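Putative glycerophosphodiester phosphodiesterase (Galdieria sulphuraria, PDB 2O55) belongs to the glycerophosphoryl diester phosphodiesterase family, folds as a TIM barrel and is probably an enzyme of that family. Local coordinates at residues 43-48 and 71-76; 63-68 and 84-89; 39-44 and 112-117. All coordinates share one frame; numbering follows the deposited sequence.

Contact 1: 43-48 and 71-76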
# COMPACT_ATOMS: atom_id res chain seq x y z
N ASP A 43 4.29 -3.05 -0.41
CA ASP A 43 4.02 -4.24 0.37
C ASP A 43 5.19 -4.60 1.30
O ASP A 43 6.24 -5.00 0.82
CB ASP A 43 3.74 -5.40 -0.59
CG ASP A 43 2.63 -5.08 -1.62
OD1 ASP A 43 1.46 -4.86 -1.20
OD2 ASP A 43 2.94 -5.07 -2.84
N LEU A 44 4.99 -4.46 2.61
CA LEU A 44 6.06 -4.75 3.59
C LEU A 44 6.07 -6.20 4.04
O LEU A 44 5.05 -6.71 4.50
CB LEU A 44 5.90 -3.89 4.85
CG LEU A 44 5.67 -2.39 4.73
CD1 LEU A 44 5.71 -1.80 6.12
CD2 LEU A 44 6.71 -1.74 3.82
N ARG A 45 7.23 -6.85 3.91
CA ARG A 45 7.46 -8.16 4.53
C ARG A 45 8.82 -8.15 5.20
O ARG A 45 9.68 -7.32 4.86
CB ARG A 45 7.36 -9.32 3.52
CG ARG A 45 6.21 -9.23 2.51
CD ARG A 45 6.14 -10.42 1.59
NE ARG A 45 5.16 -11.37 2.06
CZ ARG A 45 3.97 -11.58 1.50
NH1 ARG A 45 3.61 -10.91 0.42
NH2 ARG A 45 3.13 -12.47 2.03
N VAL A 46 9.03 -9.08 6.12
CA VAL A 46 10.29 -9.17 6.87
C VAL A 46 11.10 -10.39 6.45
O VAL A 46 10.58 -11.51 6.47
CB VAL A 46 10.03 -9.21 8.39
CG1 VAL A 46 11.29 -9.68 9.17
CG2 VAL A 46 9.54 -7.84 8.88
N CYS A 47 12.37 -10.17 6.10
CA CYS A 47 13.27 -11.24 5.65
C CYS A 47 14.05 -11.87 6.79
O CYS A 47 14.06 -11.34 7.90
CB CYS A 47 14.25 -10.70 4.62
SG CYS A 47 15.43 -9.51 5.30
N LYS A 48 14.71 -12.98 6.50
CA LYS A 48 15.35 -13.82 7.52
C LYS A 48 16.17 -13.04 8.56
O LYS A 48 16.06 -13.32 9.76
CB LYS A 48 16.20 -14.92 6.87
CG LYS A 48 16.72 -16.06 7.80
CD LYS A 48 15.59 -16.87 8.49
CE LYS A 48 16.06 -18.25 8.96
NZ LYS A 48 15.67 -19.35 8.03
N SER A 71 10.52 -20.29 -2.46
CA SER A 71 10.85 -19.66 -1.18
C SER A 71 9.95 -18.49 -0.74
O SER A 71 9.41 -17.75 -1.57
CB SER A 71 12.33 -19.24 -1.20
OG SER A 71 13.16 -20.37 -1.42
N ARG A 72 9.76 -18.34 0.57
CA ARG A 72 9.09 -17.15 1.12
C ARG A 72 10.17 -16.15 1.57
O ARG A 72 11.33 -16.54 1.71
CB ARG A 72 8.05 -17.50 2.23
CG ARG A 72 8.58 -18.05 3.56
CD ARG A 72 7.52 -18.78 4.40
NE ARG A 72 7.32 -20.18 4.00
CZ ARG A 72 7.82 -21.26 4.62
NH1 ARG A 72 8.57 -21.13 5.70
NH2 ARG A 72 7.56 -22.48 4.15
N ILE A 73 9.82 -14.88 1.75
CA ILE A 73 10.81 -13.85 2.12
C ILE A 73 11.46 -14.11 3.47
O ILE A 73 12.68 -13.95 3.61
CB ILE A 73 10.22 -12.42 2.06
CG1 ILE A 73 10.33 -11.88 0.64
CG2 ILE A 73 10.94 -11.46 2.99
CD1 ILE A 73 9.26 -12.40 -0.26
N GLY A 74 10.65 -14.54 4.44
CA GLY A 74 11.13 -14.88 5.78
C GLY A 74 12.21 -15.94 5.78
O GLY A 74 12.80 -16.23 6.81
N ASP A 75 12.46 -16.52 4.61
CA ASP A 75 13.49 -17.54 4.44
C ASP A 75 14.87 -16.96 4.13
O ASP A 75 15.89 -17.63 4.34
CB ASP A 75 13.14 -18.51 3.30
CG ASP A 75 11.89 -19.32 3.55
OD1 ASP A 75 11.61 -19.67 4.71
OD2 ASP A 75 11.18 -19.62 2.56
N LEU A 76 14.91 -15.73 3.60
CA LEU A 76 16.13 -15.24 2.97
C LEU A 76 16.77 -14.04 3.66
O LEU A 76 16.08 -13.17 4.20
CB LEU A 76 15.89 -14.93 1.48
CG LEU A 76 15.26 -16.00 0.57
CD1 LEU A 76 15.02 -15.46 -0.84
CD2 LEU A 76 16.09 -17.27 0.53

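Contact 2: 63-68 and 84-89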
# COMPACT_ATOMS: atom_id res chain seq x y z
N ILE A 63 8.14 -16.49 -3.81
CA ILE A 63 8.89 -15.72 -4.81
C ILE A 63 8.93 -16.52 -6.11
O ILE A 63 9.84 -17.36 -6.30
CB ILE A 63 10.32 -15.38 -4.31
CG1 ILE A 63 10.28 -14.86 -2.87
CG2 ILE A 63 11.02 -14.39 -5.27
CD1 ILE A 63 11.48 -15.23 -2.03
N PRO A 64 7.94 -16.29 -7.00
CA PRO A 64 7.80 -17.08 -8.24
C PRO A 64 9.07 -17.22 -9.11
O PRO A 64 9.32 -18.30 -9.64
CB PRO A 64 6.64 -16.41 -9.00
CG PRO A 64 6.25 -15.23 -8.22
CD PRO A 64 6.85 -15.31 -6.86
N PHE A 65 9.87 -16.15 -9.25
CA PHE A 65 11.10 -16.23 -10.05
C PHE A 65 12.30 -16.93 -9.39
O PHE A 65 13.15 -17.48 -10.09
CB PHE A 65 11.54 -14.88 -10.68
CG PHE A 65 10.75 -13.68 -10.23
CD1 PHE A 65 10.97 -13.09 -8.98
CD2 PHE A 65 9.80 -13.10 -11.09
CE1 PHE A 65 10.23 -11.96 -8.57
CE2 PHE A 65 9.05 -11.96 -10.70
CZ PHE A 65 9.26 -11.39 -9.44
N TYR A 66 12.37 -16.93 -8.06
CA TYR A 66 13.56 -17.48 -7.39
C TYR A 66 13.52 -19.00 -7.21
O TYR A 66 12.60 -19.53 -6.59
CB TYR A 66 13.83 -16.78 -6.04
CG TYR A 66 14.92 -17.44 -5.20
CD1 TYR A 66 16.28 -17.17 -5.43
CD2 TYR A 66 14.59 -18.31 -4.15
CE1 TYR A 66 17.28 -17.77 -4.65
CE2 TYR A 66 15.58 -18.92 -3.38
CZ TYR A 66 16.92 -18.64 -3.62
OH TYR A 66 17.89 -19.25 -2.85
N LYS A 67 14.55 -19.68 -7.72
CA LYS A 67 14.71 -21.14 -7.60
C LYS A 67 13.51 -21.95 -8.12
O LYS A 67 13.11 -21.76 -9.27
CB LYS A 67 15.12 -21.54 -6.18
CG LYS A 67 16.59 -21.29 -5.90
CD LYS A 67 17.05 -22.02 -4.66
CE LYS A 67 18.50 -21.73 -4.42
NZ LYS A 67 19.02 -22.56 -3.32
N ASP A 68 12.95 -22.84 -7.30
CA ASP A 68 11.81 -23.69 -7.70
C ASP A 68 10.53 -22.86 -7.77
O ASP A 68 9.44 -23.39 -8.03
CB ASP A 68 11.60 -24.83 -6.70
CG ASP A 68 12.89 -25.50 -6.30
OD1 ASP A 68 13.68 -24.90 -5.55
OD2 ASP A 68 13.11 -26.66 -6.72
N LEU A 84 18.64 -10.66 -6.50
CA LEU A 84 17.61 -11.26 -7.34
C LEU A 84 17.10 -10.30 -8.39
O LEU A 84 16.79 -9.13 -8.11
CB LEU A 84 16.43 -11.78 -6.51
CG LEU A 84 16.61 -12.98 -5.57
CD1 LEU A 84 15.24 -13.58 -5.31
CD2 LEU A 84 17.59 -14.05 -6.07
N ASP A 85 17.00 -10.81 -9.61
CA ASP A 85 16.39 -10.08 -10.69
C ASP A 85 14.87 -10.18 -10.55
O ASP A 85 14.33 -11.26 -10.31
CB ASP A 85 16.85 -10.61 -12.05
CG ASP A 85 16.99 -9.51 -13.10
OD1 ASP A 85 17.32 -8.36 -12.71
OD2 ASP A 85 16.79 -9.79 -14.30
N VAL A 86 14.22 -9.03 -10.65
CA VAL A 86 12.76 -8.97 -10.78
C VAL A 86 12.44 -8.56 -12.22
O VAL A 86 11.98 -9.38 -13.01
CB VAL A 86 12.10 -8.02 -9.74
CG1 VAL A 86 10.58 -8.05 -9.90
CG2 VAL A 86 12.50 -8.40 -8.31
N GLY A 87 12.69 -7.30 -12.57
CA GLY A 87 12.57 -6.87 -13.95
C GLY A 87 13.90 -7.08 -14.60
O GLY A 87 14.83 -7.56 -13.96
N GLY A 88 14.01 -6.72 -15.88
CA GLY A 88 15.29 -6.77 -16.56
C GLY A 88 16.21 -5.71 -15.99
O GLY A 88 16.30 -4.60 -16.52
N GLY A 89 16.86 -6.03 -14.88
CA GLY A 89 17.86 -5.15 -14.32
C GLY A 89 17.62 -4.60 -12.92
O GLY A 89 18.56 -4.09 -12.31

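Contact 3: 39-44 and 112-117. With SO4 (sulfate ion), chain C.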
# COMPACT_ATOMS: atom_id res chain seq x y z
N TYR A 39 1.04 9.73 -4.21
CA TYR A 39 1.09 8.58 -3.29
C TYR A 39 1.55 7.33 -3.99
O TYR A 39 1.26 7.16 -5.18
CB TYR A 39 -0.31 8.26 -2.78
CG TYR A 39 -0.85 9.23 -1.78
CD1 TYR A 39 -1.72 10.23 -2.15
CD2 TYR A 39 -0.51 9.12 -0.45
CE1 TYR A 39 -2.23 11.13 -1.23
CE2 TYR A 39 -0.99 10.01 0.48
CZ TYR A 39 -1.85 11.01 0.09
OH TYR A 39 -2.33 11.88 1.04
N ILE A 40 2.22 6.43 -3.27
CA ILE A 40 2.33 5.05 -3.74
C ILE A 40 1.95 4.06 -2.65
O ILE A 40 2.04 4.36 -1.44
CB ILE A 40 3.72 4.69 -4.32
CG1 ILE A 40 4.81 4.79 -3.25
CG2 ILE A 40 4.06 5.51 -5.58
CD1 ILE A 40 5.06 3.46 -2.51
N GLU A 41 1.52 2.88 -3.07
CA GLU A 41 1.25 1.78 -2.17
C GLU A 41 2.41 0.83 -2.34
O GLU A 41 2.87 0.63 -3.44
CB GLU A 41 -0.07 1.10 -2.52
CG GLU A 41 -0.51 0.02 -1.55
CD GLU A 41 0.20 -1.35 -1.76
OE1 GLU A 41 0.39 -2.07 -0.75
OE2 GLU A 41 0.58 -1.73 -2.91
N THR A 42 2.88 0.24 -1.24
CA THR A 42 3.87 -0.84 -1.31
C THR A 42 3.66 -1.90 -0.21
O THR A 42 2.96 -1.66 0.78
CB THR A 42 5.33 -0.32 -1.31
OG1 THR A 42 6.20 -1.36 -1.75
CG2 THR A 42 5.74 0.11 0.05
N ASP A 43 4.29 -3.05 -0.41
CA ASP A 43 4.02 -4.24 0.37
C ASP A 43 5.19 -4.60 1.30
O ASP A 43 6.24 -5.00 0.82
CB ASP A 43 3.74 -5.40 -0.59
CG ASP A 43 2.63 -5.08 -1.62
OD1 ASP A 43 1.46 -4.86 -1.20
OD2 ASP A 43 2.94 -5.07 -2.84
N LEU A 44 4.99 -4.46 2.61
CA LEU A 44 6.06 -4.75 3.59
C LEU A 44 6.07 -6.20 4.04
O LEU A 44 5.05 -6.71 4.50
CB LEU A 44 5.90 -3.89 4.85
CG LEU A 44 5.67 -2.39 4.73
CD1 LEU A 44 5.71 -1.80 6.12
CD2 LEU A 44 6.71 -1.74 3.82
N ASN A 112 1.53 4.58 1.17
CA ASN A 112 0.72 3.55 1.80
C ASN A 112 1.49 2.23 1.91
O ASN A 112 1.80 1.58 0.92
CB ASN A 112 -0.58 3.37 1.04
CG ASN A 112 -1.43 4.62 1.01
OD1 ASN A 112 -1.33 5.49 1.88
ND2 ASN A 112 -2.27 4.72 0.01
N LEU A 113 1.81 1.86 3.15
CA LEU A 113 2.51 0.63 3.43
C LEU A 113 1.54 -0.46 3.87
O LEU A 113 0.91 -0.34 4.92
CB LEU A 113 3.53 0.87 4.53
CG LEU A 113 4.37 2.14 4.31
CD1 LEU A 113 5.30 2.36 5.48
CD2 LEU A 113 5.17 2.09 3.02
N GLU A 114 1.38 -1.52 3.05
CA GLU A 114 0.63 -2.69 3.48
C GLU A 114 1.51 -3.71 4.25
O GLU A 114 2.55 -4.18 3.76
CB GLU A 114 -0.16 -3.38 2.35
CG GLU A 114 -1.05 -4.51 2.90
CD GLU A 114 -1.90 -5.24 1.87
OE1 GLU A 114 -1.68 -5.05 0.64
OE2 GLU A 114 -2.79 -6.03 2.32
N LEU A 115 1.08 -4.04 5.46
CA LEU A 115 1.69 -5.12 6.19
C LEU A 115 1.21 -6.46 5.62
O LEU A 115 0.17 -6.99 6.03
CB LEU A 115 1.38 -4.99 7.69
CG LEU A 115 1.46 -3.62 8.39
CD1 LEU A 115 1.32 -3.77 9.91
CD2 LEU A 115 2.76 -2.88 8.05
N LYS A 116 1.95 -6.96 4.64
CA LYS A 116 1.68 -8.25 4.03
C LYS A 116 2.20 -9.33 4.96
O LYS A 116 3.41 -9.53 5.11
CB LYS A 116 2.30 -8.36 2.63
CG LYS A 116 1.38 -7.95 1.49
CD LYS A 116 0.59 -9.12 0.97
CE LYS A 116 -0.59 -8.67 0.10
NZ LYS A 116 -1.38 -9.85 -0.41
N GLY A 117 1.26 -10.03 5.56
CA GLY A 117 1.40 -10.43 6.94
C GLY A 117 1.16 -11.86 7.29
O GLY A 117 0.03 -12.31 7.49
S SO4 C . -2.07 -10.50 3.58
O1 SO4 C . -3.17 -11.42 3.81
O2 SO4 C . -1.37 -10.89 2.36
O3 SO4 C . -2.58 -9.13 3.44
O4 SO4 C . -1.15 -10.55 4.71

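Contact 1: 43-48 and 71-76
Where barrel strand 39-46 runs out of the sheet, its last residues and the two that follow, Cys47 and Lys48, rest on the 3-10 turn of Ile73, Gly74 and Asp75, with Cys47 lying over Gly74. Backbone meets backbone here. Lys48 N donates to Leu76 O over 2.7 Å, but the bond is bent to 136° at the hydrogen, and the donor stands 43° out of the carbonyl plane. Two CA-H...O contacts lie beside it: Gly74 CA reaches Val46 O at 3.5 Å, and Cys47 CA approaches Ile73 O at 3.4 Å. Ile73 O also accepts from Leu76 N inside the turn. The contact thus illustrates how a TIM barrel carries an excursion between one strand and the next: segment 71-76 belongs to the long, mostly irregular connection that leaves strand 39-46 through the short antiparallel strand 52-54. Ile73 supplies the apolar part. Its CG2 branch, anti to the backbone N, sits 3.8 Å from Cys47 CB, while its other branch ends with CD1 at 4.1 Å from Arg45 CD, the two side chains crossing at about a right angle. Beyond them Ile73 packs on Phe55, so the turn is seated on the strand as well as on its own connection. Lys48 borders the contact on the outside. A bend at chi2 (61°) folds its methylenes along the turn, bringing CD to 3.3 Å from Gly74 O. The turn is braced from within by Asp75, whose OD2 accepts from Arg72 N at 2.8 Å, on the anti side and tilted well out of the carboxylate plane. Arg72 NH1 and Asp75 OD1 also form a salt bridge, by charge alone, since no N-H points at the oxygen.

Contact 2: 63-68 and 84-89
Phe65 and Tyr66 lean across to Val86 and Leu84 at the surface of the barrel, where a type I beta turn from Ile63 to Tyr66 faces the loop following helix 78-81. Apolar contacts do the joining, and no hydrogen bond crosses between the segments. Leu84 spreads both methyl groups against Tyr66: CD2 lies 3.4 Å from Tyr66 CD1, and CD1 lies 3.6 Å from Tyr66 CB. The two side chains meet at about a right angle. Tyr66 presents itself in this way because its CG is anti to the backbone N (chi1 171°), which carries the ring outward from the turn. Leu84 CD1 also makes a looser contact with Ile63 CG2 at 4.3 Å, and Ile63 packs in addition on Phe55 and Ile73. Next to this pair, Val86 CG1 approaches Phe65 CZ at 3.6 Å, and Val86 CA lies over one face of the phenyl ring.

Polar bonds run within each segment or to its own surroundings. The turn is closed by Tyr66 N donating to Ile63 O at 3.1 Å, with Phe65 and Tyr66 in its later half. In the other loop, Leu84 O accepts from Thr91 OG1, outside both segments, and the run of three glycines bends through an inverse gamma turn centred on Gly88. Asp85 holds that bend: Gly89 N donates to the syn lone pair of Asp85 OD1 at 3.2 Å, with 145° at the hydrogen.

Contact 3: 39-44 and 112-117
Three carboxylates, those of Glu41, Asp43 and Glu114, crowd onto one face of a pair of adjacent parallel strands in the TIM barrel. Glu114 OE1 stands 3.6 Å from Asp43 OD1 and 3.9 Å from Glu41 OE1, the acid planes turned 54° and 75° apart respectively. Glu114 gets there on an extended chain, with CG anti to the backbone N (chi1 -174°). Asp43 OD2 is held from outside the pair by Asn24 ND2, with a long, weak ion pair to Arg13. In the ladder beneath, Asn112 N donates to Ile40 O and Glu114 N to Thr42 O, while Thr42 N and Leu44 N donate back to Asn112 O and Glu114 O (2.7 Å for Leu44); a weak bond from Lys116 N to Leu44 O ends it. On the reverse face Thr42 CG2 touches Leu113 CD2 at 3.6 Å and Leu44 CD1 meets Leu115 CD2 at 3.7 Å. Past the strand end, a sulfate ion, probably from the crystallisation liquor, accepts from Gly117 N through O4 (2.6 Å), from Lys116 NZ through O2 (3.0 Å) and from His150. At the C-terminal ends of the strands, where TIM-barrel active sites lie, acids beside anion-holding groups are consistent with a polar pocket that could bind an anion.

How the contacts relate
The three contacts step outward from the barrel sheet into one long connection. Contact 3 joins strands 39-46 and 110-115, and its centre is about 3 Å from the centre of the chain; contact 1 starts from the same strand, sharing Asp43 and Leu44, with its centre 14 Å from that of contact 3. The centre of contact 2 is 14 Å from that of contact 1, yet the two touch, through a probable hydrogen bond between Ile63 N and Ser71 O and the packing of Ile63 on Leu76. Contacts 2 and 3 stay about 11 Å apart at their nearest atoms. Along the chain, the segments of contacts 1 and 2 alternate, and contact 2 is nested within the loop that contact 3 closes. The connection is thereby tied to itself and to the barrel.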